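Local coordinates for prophage MuSo2, 43 kDa tail protein (Shewanella oneidensis, PDB 3CDD) that probably forms part of the baseplate of a Mu-like contractile phage tail, as a trimeric structural protein encoded by a prophage, at residues A[22-27]-A[288-293]; A[190-193]-A[197-200]; A[323-328]-A[332-337]. One frame throughout, in Å; residues are numbered along the deposited sequence.

How the contacts relate
Contacts 1 and 3 nearly coincide, with centres about 4 Å apart, while contact 2 lies about 14 Å from the centre of contact 1 and 13 Å from that of contact 3. Along the chain, contact 2 falls between the two halves of contact 1, and contact 3 follows both. Strand 21-27 runs antiparallel beside strand 317-328, which pairs with 331-339, and this in turn pairs with 281-288; contact 2 adjoins the far side of 281-288. An N-terminal strand is thus built onto the C-terminal hairpin, joining the GpP-like N-terminal and fourth-domain regions. Leu192 on Ile336 links contact 2 to contact 3, and Ile292 on Val190 links it to contact 1.

Contact 1 (A[22-27]-A[288-293]); sequences IGITRS and TGWRIP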
loop_
_atom_site.group_PDB
_atom_site.type_symbol
_atom_site.label_atom_id
_atom_site.label_comp_id
_atom_site.label_asym_id
_atom_site.label_seq_id
_atom_site.Cartn_x
_atom_site.Cartn_y
_atom_site.Cartn_z
ATOM N N ILE A 22 -17.649 -16.924 9.012
ATOM C CA ILE A 22 -16.590 -17.914 8.728
ATOM C C ILE A 22 -16.088 -17.636 7.322
ATOM O O ILE A 22 -16.906 -17.446 6.415
ATOM C CB ILE A 22 -17.164 -19.354 8.797
ATOM C CG1 ILE A 22 -17.788 -19.606 10.172
ATOM C CG2 ILE A 22 -16.074 -20.448 8.418
ATOM C CD1 ILE A 22 -18.528 -20.927 10.312
ATOM N N GLY A 23 -14.763 -17.565 7.140
ATOM C CA GLY A 23 -14.153 -17.497 5.811
ATOM C C GLY A 23 -12.993 -18.480 5.761
ATOM O O GLY A 23 -12.100 -18.426 6.605
ATOM N N ILE A 24 -13.001 -19.429 4.824
ATOM C CA ILE A 24 -11.835 -20.335 4.702
ATOM C C ILE A 24 -11.370 -20.331 3.247
ATOM O O ILE A 24 -12.177 -20.546 2.335
ATOM C CB ILE A 24 -12.136 -21.769 5.202
ATOM C CG1 ILE A 24 -12.361 -21.788 6.709
ATOM C CG2 ILE A 24 -10.973 -22.729 4.880
ATOM C CD1 ILE A 24 -13.172 -23.028 7.224
ATOM N N THR A 25 -10.098 -20.022 3.023
ATOM C CA THR A 25 -9.541 -20.127 1.683
ATOM C C THR A 25 -8.716 -21.401 1.534
ATOM O O THR A 25 -7.867 -21.710 2.374
ATOM C CB THR A 25 -8.702 -18.875 1.301
ATOM O OG1 THR A 25 -9.529 -17.727 1.389
ATOM C CG2 THR A 25 -8.200 -18.959 -0.159
ATOM N N ARG A 26 -9.013 -22.150 0.479
ATOM C CA ARG A 26 -8.099 -23.145 -0.060
ATOM C C ARG A 26 -7.597 -22.624 -1.416
ATOM O O ARG A 26 -8.383 -22.123 -2.237
ATOM C CB ARG A 26 -8.806 -24.499 -0.217
ATOM C CG ARG A 26 -9.371 -25.060 1.123
ATOM C CD ARG A 26 -9.592 -26.582 1.130
ATOM N NE ARG A 26 -8.357 -27.307 0.852
ATOM C CZ ARG A 26 -8.215 -28.225 -0.101
ATOM N NH1 ARG A 26 -7.035 -28.808 -0.277
ATOM N NH2 ARG A 26 -9.256 -28.587 -0.864
ATOM N N SER A 27 -6.304 -22.744 -1.664
ATOM C CA SER A 27 -5.733 -22.156 -2.876
ATOM C C SER A 27 -4.554 -22.922 -3.434
ATOM O O SER A 27 -3.747 -23.452 -2.683
ATOM C CB SER A 27 -5.282 -20.736 -2.597
ATOM O OG SER A 27 -4.734 -20.190 -3.777
ATOM N N THR A 288 -24.089 -21.608 -4.121
ATOM C CA THR A 288 -24.706 -21.885 -2.842
ATOM C C THR A 288 -24.166 -23.207 -2.278
ATOM O O THR A 288 -24.098 -24.211 -2.992
ATOM C CB THR A 288 -26.263 -21.924 -2.971
ATOM O OG1 THR A 288 -26.763 -20.595 -3.164
ATOM C CG2 THR A 288 -26.927 -22.498 -1.707
ATOM N N GLY A 289 -23.782 -23.207 -0.996
ATOM C CA GLY A 289 -23.290 -24.430 -0.351
ATOM C C GLY A 289 -21.800 -24.641 -0.565
ATOM O O GLY A 289 -21.240 -24.204 -1.538
ATOM N N TRP A 290 -21.157 -25.302 0.375
ATOM C CA TRP A 290 -19.746 -25.678 0.267
ATOM C C TRP A 290 -19.600 -27.027 -0.453
ATOM O O TRP A 290 -18.495 -27.418 -0.874
ATOM C CB TRP A 290 -19.214 -25.834 1.680
ATOM C CG TRP A 290 -19.065 -24.564 2.432
ATOM C CD1 TRP A 290 -19.591 -23.322 2.119
ATOM C CD2 TRP A 290 -18.306 -24.390 3.633
ATOM N NE1 TRP A 290 -19.199 -22.384 3.084
ATOM C CE2 TRP A 290 -18.412 -23.021 4.013
ATOM C CE3 TRP A 290 -17.514 -25.252 4.409
ATOM C CZ2 TRP A 290 -17.779 -22.517 5.152
ATOM C CZ3 TRP A 290 -16.895 -24.751 5.536
ATOM C CH2 TRP A 290 -17.018 -23.395 5.892
ATOM N N ARG A 291 -20.725 -27.734 -0.565
ATOM C CA ARG A 291 -20.786 -29.053 -1.200
ATOM C C ARG A 291 -21.430 -29.008 -2.575
ATOM O O ARG A 291 -22.404 -28.272 -2.814
ATOM C CB ARG A 291 -21.588 -30.004 -0.338
ATOM C CG ARG A 291 -20.902 -30.351 0.936
ATOM C CD ARG A 291 -21.474 -31.611 1.545
ATOM N NE ARG A 291 -20.882 -31.820 2.858
ATOM C CZ ARG A 291 -19.797 -32.552 3.088
ATOM N NH1 ARG A 291 -19.187 -33.178 2.082
ATOM N NH2 ARG A 291 -19.338 -32.670 4.331
ATOM N N ILE A 292 -20.872 -29.797 -3.484
ATOM C CA ILE A 292 -21.436 -29.991 -4.805
ATOM C C ILE A 292 -22.663 -30.868 -4.621
ATOM O O ILE A 292 -22.520 -31.999 -4.195
ATOM C CB ILE A 292 -20.370 -30.650 -5.705
ATOM C CG1 ILE A 292 -19.120 -29.732 -5.794
ATOM C CG2 ILE A 292 -20.916 -30.912 -7.077
ATOM C CD1 ILE A 292 -17.807 -30.428 -6.174
ATOM N N PRO A 293 -23.871 -30.356 -4.944
ATOM C CA PRO A 293 -25.109 -31.146 -4.719
ATOM C C PRO A 293 -25.174 -32.482 -5.473
ATOM O O PRO A 293 -25.779 -33.457 -4.969
ATOM C CB PRO A 293 -26.241 -30.227 -5.180
ATOM C CG PRO A 293 -25.600 -28.837 -5.375
ATOM C CD PRO A 293 -24.125 -29.036 -5.554
#
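The Trp290 indole meets the strand 22-27 through one corner of its six-membered ring. Ile22 comes up to the ring's edge, close to its plane, with CG2 4.0 Å from Trp290 CH2. Ile24 approaches the same corner obliquely, its CD1 4.1 Å from Trp290 CH2. A third neighbour, the ring of Phe325, packs against the indole with the two planes at about 50°, neither stacked flat nor truly perpendicular.

Both isoleucines cross the indole at about a right angle, and they use different branches to do it. Ile22 offers its short branch, CG2. In Ile24 the longer branch carries the contact: chi2 of 158° stretches CD1 away from the main chain far enough to touch the tryptophan. No hydrogen bond joins the two segments, and the shared surface is small and wholly apolar. The one polar atom of the indole, NE1, is satisfied by Ser326 O, a bond that helps set how the ring is turned.

This is buried packing between a loop and a strand. Val65, Val72 and Ile73 of strands 62-67 and 70-84 also touch Ile24, and Ile67 and Val72 touch Trp290. The tryptophan, on the loop following strand 281-288, is therefore packed against side chains of strands 62-67, 70-84 and 21-27, the last of which is hydrogen-bonded through its backbone to strand 317-328.

Contact 2 (A[190-193]-A[197-200]); sequences VSLI and NVKA
Asn197 folds back on the short strand 192-193 and uses its side-chain amide much as a residue of a parallel neighbouring strand would use its own N-H and C=O, in the tight loop that leads on to strand 200-206. The amide pairs with the two backbone groups flanking Leu192. Asn197 ND2 donates to Ser191 O at 2.7 Å, and Ile193 N donates to Asn197 OD1 at 2.9 Å. The second bond is the straighter, 169° at the hydrogen against 146° for the first, and in each the donor lies in the plane of the carbonyl that receives it. Engaged through both its nitrogen and its oxygen, the amide has its orientation fixed by two bonds of opposite sense. Its chi1 of 62°, with CG between the backbone N and the carbonyl carbon, brings the group round to the strand.

Backbone pairing adds little. The bond from Asn197 N to Ile193 O has the i to i+4 spacing of an alpha-turn, but at 3.3 Å it is weak.

Among the apolar contacts, Val198 CG2 rests against Leu192 CB at 4.2 Å. Leu192 also packs on Tyr285, Val287, Val305 and Trp299, while its backbone is tied to strand 304-309.

Just after this, Lys199 and Ala200 both face Thr286 in a classic beta bulge, where the chain begins to pair with strand 281-288. The same part of the loop meets the second subunit: Lys199 O is hydrogen-bonded to Tyr50 OH of that subunit, and Val198 packs on its Tyr84. At the other end of the contact, Val190 lays a methyl beside the asparagine amide, with CG2 3.7 Å from Asn197 ND2.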
loop_
_atom_site.group_PDB
_atom_site.type_symbol
_atom_site.label_atom_id
_atom_site.label_comp_id
_atom_site.label_asym_id
_atom_site.label_seq_id
_atom_site.Cartn_x
_atom_site.Cartn_y
_atom_site.Cartn_z
ATOM N N VAL A 190 -18.977 -31.772 -11.970
ATOM C CA VAL A 190 -20.016 -30.762 -12.060
ATOM C C VAL A 190 -19.586 -29.691 -13.068
ATOM O O VAL A 190 -18.389 -29.465 -13.277
ATOM C CB VAL A 190 -20.266 -30.129 -10.646
ATOM C CG1 VAL A 190 -19.021 -29.372 -10.157
ATOM C CG2 VAL A 190 -21.506 -29.227 -10.615
ATOM N N SER A 191 -20.571 -29.038 -13.681
ATOM C CA SER A 191 -20.335 -27.849 -14.494
ATOM C C SER A 191 -20.859 -26.614 -13.786
ATOM O O SER A 191 -21.796 -26.699 -12.988
ATOM C CB SER A 191 -21.032 -27.989 -15.847
ATOM O OG SER A 191 -20.485 -29.062 -16.575
ATOM N N LEU A 192 -20.238 -25.473 -14.068
ATOM C CA LEU A 192 -20.765 -24.195 -13.661
ATOM C C LEU A 192 -21.513 -23.591 -14.855
ATOM O O LEU A 192 -20.893 -23.114 -15.812
ATOM C CB LEU A 192 -19.628 -23.274 -13.197
ATOM C CG LEU A 192 -18.903 -23.642 -11.891
ATOM C CD1 LEU A 192 -17.503 -22.987 -11.833
ATOM C CD2 LEU A 192 -19.719 -23.193 -10.664
ATOM N N ILE A 193 -22.840 -23.612 -14.778
ATOM C CA ILE A 193 -23.705 -23.242 -15.897
ATOM C C ILE A 193 -24.533 -22.009 -15.540
ATOM O O ILE A 193 -25.381 -22.053 -14.636
ATOM C CB ILE A 193 -24.653 -24.429 -16.305
ATOM C CG1 ILE A 193 -23.848 -25.701 -16.549
ATOM C CG2 ILE A 193 -25.478 -24.074 -17.555
ATOM C CD1 ILE A 193 -24.641 -27.012 -16.384
ATOM N N ASN A 197 -26.545 -23.382 -11.823
ATOM C CA ASN A 197 -26.004 -23.420 -10.463
ATOM C C ASN A 197 -25.137 -22.214 -10.062
ATOM O O ASN A 197 -24.549 -22.194 -8.973
ATOM C CB ASN A 197 -25.260 -24.740 -10.198
ATOM C CG ASN A 197 -24.046 -24.949 -11.117
ATOM O OD1 ASN A 197 -23.842 -24.225 -12.100
ATOM N ND2 ASN A 197 -23.240 -25.957 -10.794
ATOM N N VAL A 198 -25.088 -21.205 -10.925
ATOM C CA VAL A 198 -24.337 -20.010 -10.633
ATOM C C VAL A 198 -25.241 -18.945 -10.024
ATOM O O VAL A 198 -26.121 -18.393 -10.697
ATOM C CB VAL A 198 -23.628 -19.452 -11.886
ATOM C CG1 VAL A 198 -22.982 -18.103 -11.570
ATOM C CG2 VAL A 198 -22.591 -20.423 -12.364
ATOM N N LYS A 199 -24.990 -18.637 -8.752
ATOM C CA LYS A 199 -25.736 -17.603 -8.050
ATOM C C LYS A 199 -25.272 -16.205 -8.511
ATOM O O LYS A 199 -26.079 -15.338 -8.793
ATOM C CB LYS A 199 -25.555 -17.769 -6.536
ATOM C CG LYS A 199 -26.260 -16.716 -5.673
ATOM C CD LYS A 199 -25.696 -16.687 -4.264
ATOM C CE LYS A 199 -26.409 -15.661 -3.386
ATOM N NZ LYS A 199 -27.407 -16.332 -2.520
ATOM N N ALA A 200 -23.963 -16.006 -8.598
ATOM C CA ALA A 200 -23.408 -14.748 -9.075
ATOM C C ALA A 200 -22.021 -15.004 -9.596
ATOM O O ALA A 200 -21.430 -16.047 -9.297
ATOM C CB ALA A 200 -23.371 -13.722 -7.943
#

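Contact 3 (A[323-328]-A[332-337]); sequences ILFSED and RLAVIS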
loop_
_atom_site.group_PDB
_atom_site.type_symbol
_atom_site.label_atom_id
_atom_site.label_comp_id
_atom_site.label_asym_id
_atom_site.label_seq_id
_atom_site.Cartn_x
_atom_site.Cartn_y
_atom_site.Cartn_z
ATOM N N ILE A 323 -10.629 -21.516 -3.727
ATOM C CA ILE A 323 -11.991 -21.510 -3.248
ATOM C C ILE A 323 -12.058 -20.684 -1.996
ATOM O O ILE A 323 -11.251 -20.894 -1.089
ATOM C CB ILE A 323 -12.506 -22.966 -2.918
ATOM C CG1 ILE A 323 -12.469 -23.844 -4.156
ATOM C CG2 ILE A 323 -13.937 -22.922 -2.454
ATOM C CD1 ILE A 323 -12.484 -25.343 -3.801
ATOM N N LEU A 324 -13.001 -19.737 -1.927
ATOM C CA LEU A 324 -13.353 -19.162 -0.622
ATOM C C LEU A 324 -14.677 -19.762 -0.112
ATOM O O LEU A 324 -15.740 -19.569 -0.717
ATOM C CB LEU A 324 -13.396 -17.625 -0.664
ATOM C CG LEU A 324 -13.973 -16.922 0.581
ATOM C CD1 LEU A 324 -13.140 -17.176 1.842
ATOM C CD2 LEU A 324 -14.049 -15.385 0.265
ATOM N N PHE A 325 -14.588 -20.525 0.973
ATOM C CA PHE A 325 -15.747 -21.071 1.620
ATOM C C PHE A 325 -16.178 -20.068 2.683
ATOM O O PHE A 325 -15.416 -19.772 3.604
ATOM C CB PHE A 325 -15.410 -22.366 2.348
ATOM C CG PHE A 325 -15.040 -23.522 1.458
ATOM C CD1 PHE A 325 -13.708 -23.911 1.335
ATOM C CD2 PHE A 325 -16.030 -24.275 0.810
ATOM C CE1 PHE A 325 -13.348 -25.015 0.517
ATOM C CE2 PHE A 325 -15.691 -25.402 0.005
ATOM C CZ PHE A 325 -14.348 -25.768 -0.133
ATOM N N SER A 326 -17.400 -19.565 2.591
ATOM C CA SER A 326 -17.840 -18.596 3.589
ATOM C C SER A 326 -19.209 -18.916 4.166
ATOM O O SER A 326 -20.023 -19.564 3.513
ATOM C CB SER A 326 -17.830 -17.186 2.990
ATOM O OG SER A 326 -18.860 -17.063 2.013
ATOM N N GLU A 327 -19.459 -18.424 5.376
ATOM C CA GLU A 327 -20.781 -18.475 6.015
ATOM C C GLU A 327 -21.019 -17.200 6.812
ATOM O O GLU A 327 -20.130 -16.729 7.507
ATOM C CB GLU A 327 -20.909 -19.698 6.948
ATOM C CG GLU A 327 -22.364 -20.035 7.393
ATOM C CD GLU A 327 -22.433 -21.107 8.483
ATOM O OE1 GLU A 327 -21.792 -20.935 9.546
ATOM O OE2 GLU A 327 -23.150 -22.121 8.294
ATOM N N ASP A 328 -22.219 -16.645 6.671
ATOM C CA ASP A 328 -22.773 -15.621 7.548
ATOM C C ASP A 328 -24.284 -15.885 7.795
ATOM O O ASP A 328 -24.778 -16.999 7.555
ATOM C CB ASP A 328 -22.549 -14.235 6.947
ATOM C CG ASP A 328 -23.208 -14.073 5.592
ATOM O OD1 ASP A 328 -24.128 -14.862 5.263
ATOM O OD2 ASP A 328 -22.801 -13.155 4.844
ATOM N N ARG A 332 -24.450 -20.222 3.533
ATOM C CA ARG A 332 -23.189 -20.783 3.086
ATOM C C ARG A 332 -22.982 -20.550 1.611
ATOM O O ARG A 332 -23.884 -20.807 0.802
ATOM C CB ARG A 332 -23.185 -22.282 3.288
ATOM C CG ARG A 332 -22.605 -22.705 4.558
ATOM C CD ARG A 332 -23.312 -23.933 5.012
ATOM N NE ARG A 332 -23.411 -23.949 6.460
ATOM C CZ ARG A 332 -23.568 -25.042 7.179
ATOM N NH1 ARG A 332 -23.621 -26.228 6.581
ATOM N NH2 ARG A 332 -23.653 -24.936 8.497
ATOM N N LEU A 333 -21.783 -20.103 1.262
ATOM C CA LEU A 333 -21.438 -19.818 -0.118
ATOM C C LEU A 333 -20.050 -20.354 -0.393
ATOM O O LEU A 333 -19.269 -20.556 0.519
ATOM C CB LEU A 333 -21.451 -18.310 -0.347
ATOM C CG LEU A 333 -22.749 -17.519 -0.268
ATOM C CD1 LEU A 333 -22.415 -16.046 -0.490
ATOM C CD2 LEU A 333 -23.700 -18.012 -1.322
ATOM N N ALA A 334 -19.755 -20.622 -1.650
ATOM C CA ALA A 334 -18.390 -20.937 -2.056
ATOM C C ALA A 334 -18.070 -20.076 -3.254
ATOM O O ALA A 334 -18.861 -19.965 -4.204
ATOM C CB ALA A 334 -18.206 -22.445 -2.381
ATOM N N VAL A 335 -16.921 -19.431 -3.204
ATOM C CA VAL A 335 -16.492 -18.680 -4.343
ATOM C C VAL A 335 -15.367 -19.438 -5.034
ATOM O O VAL A 335 -14.311 -19.629 -4.466
ATOM C CB VAL A 335 -16.034 -17.270 -3.958
ATOM C CG1 VAL A 335 -15.660 -16.514 -5.204
ATOM C CG2 VAL A 335 -17.142 -16.532 -3.173
ATOM N N ILE A 336 -15.616 -19.842 -6.276
ATOM C CA ILE A 336 -14.696 -20.693 -7.024
ATOM C C ILE A 336 -13.986 -19.811 -8.062
ATOM O O ILE A 336 -14.636 -19.243 -8.926
ATOM C CB ILE A 336 -15.475 -21.832 -7.683
ATOM C CG1 ILE A 336 -16.219 -22.642 -6.607
ATOM C CG2 ILE A 336 -14.586 -22.749 -8.524
ATOM C CD1 ILE A 336 -17.620 -22.889 -7.077
ATOM N N SER A 337 -12.673 -19.655 -7.887
ATOM C CA SER A 337 -11.796 -18.957 -8.822
ATOM C C SER A 337 -11.254 -19.956 -9.852
ATOM O O SER A 337 -10.580 -20.927 -9.475
ATOM C CB SER A 337 -10.630 -18.365 -8.042
ATOM O OG SER A 337 -9.766 -17.600 -8.856
HETATM O O HOH W 1 -17.527 -17.600 -0.157
#
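Glu327 and Arg332 reach each other by opposite means: the glutamate is extended, CG anti to the backbone N (chi1 -166°), whereas the arginine bends at chi2 and chi3 so that the NE edge of its guanidinium turns to the carboxylate. The two side chains lie alongside one another and point the same way. A single oxygen takes both bonds of the salt bridge, side-on: Arg332 NE is 2.6 Å and Arg332 NH2 2.9 Å from Glu327 OE2. That oxygen sits in the guanidinium plane, yet NE approaches it from the anti side and 32° out of the carboxylate plane. Arg332 NH1 has a further partner in Glu5 O.

The two residues belong to a regular antiparallel hairpin, in which they form a non-hydrogen-bonded pair. The hydrogen-bonded pairs are Leu324 with Val335 and Ser326 with Leu333, each bonded both ways; Val335 N to Leu324 O is 2.8 Å and Ser326 N to Leu333 O is 3.0 Å. On the face with Ser326, a water donates to Leu324 O at 2.7 Å and is also hydrogen-bonded to Ser326 OG, bridging alternate residues of one strand.

On the same face as the salt bridge, farther along the hairpin, the packing is apolar: Ile323 CG2 sits over the centre of one face of the Phe325 ring, and Ala334 CB comes obliquely to the same ring, 4.3 Å from Phe325 CD2. The hairpin stands between two strands: 21-27 bonds to the outer edge of 323-328, and 281-288, with Val287 against Ala334 and Ile336, flanks 332-337.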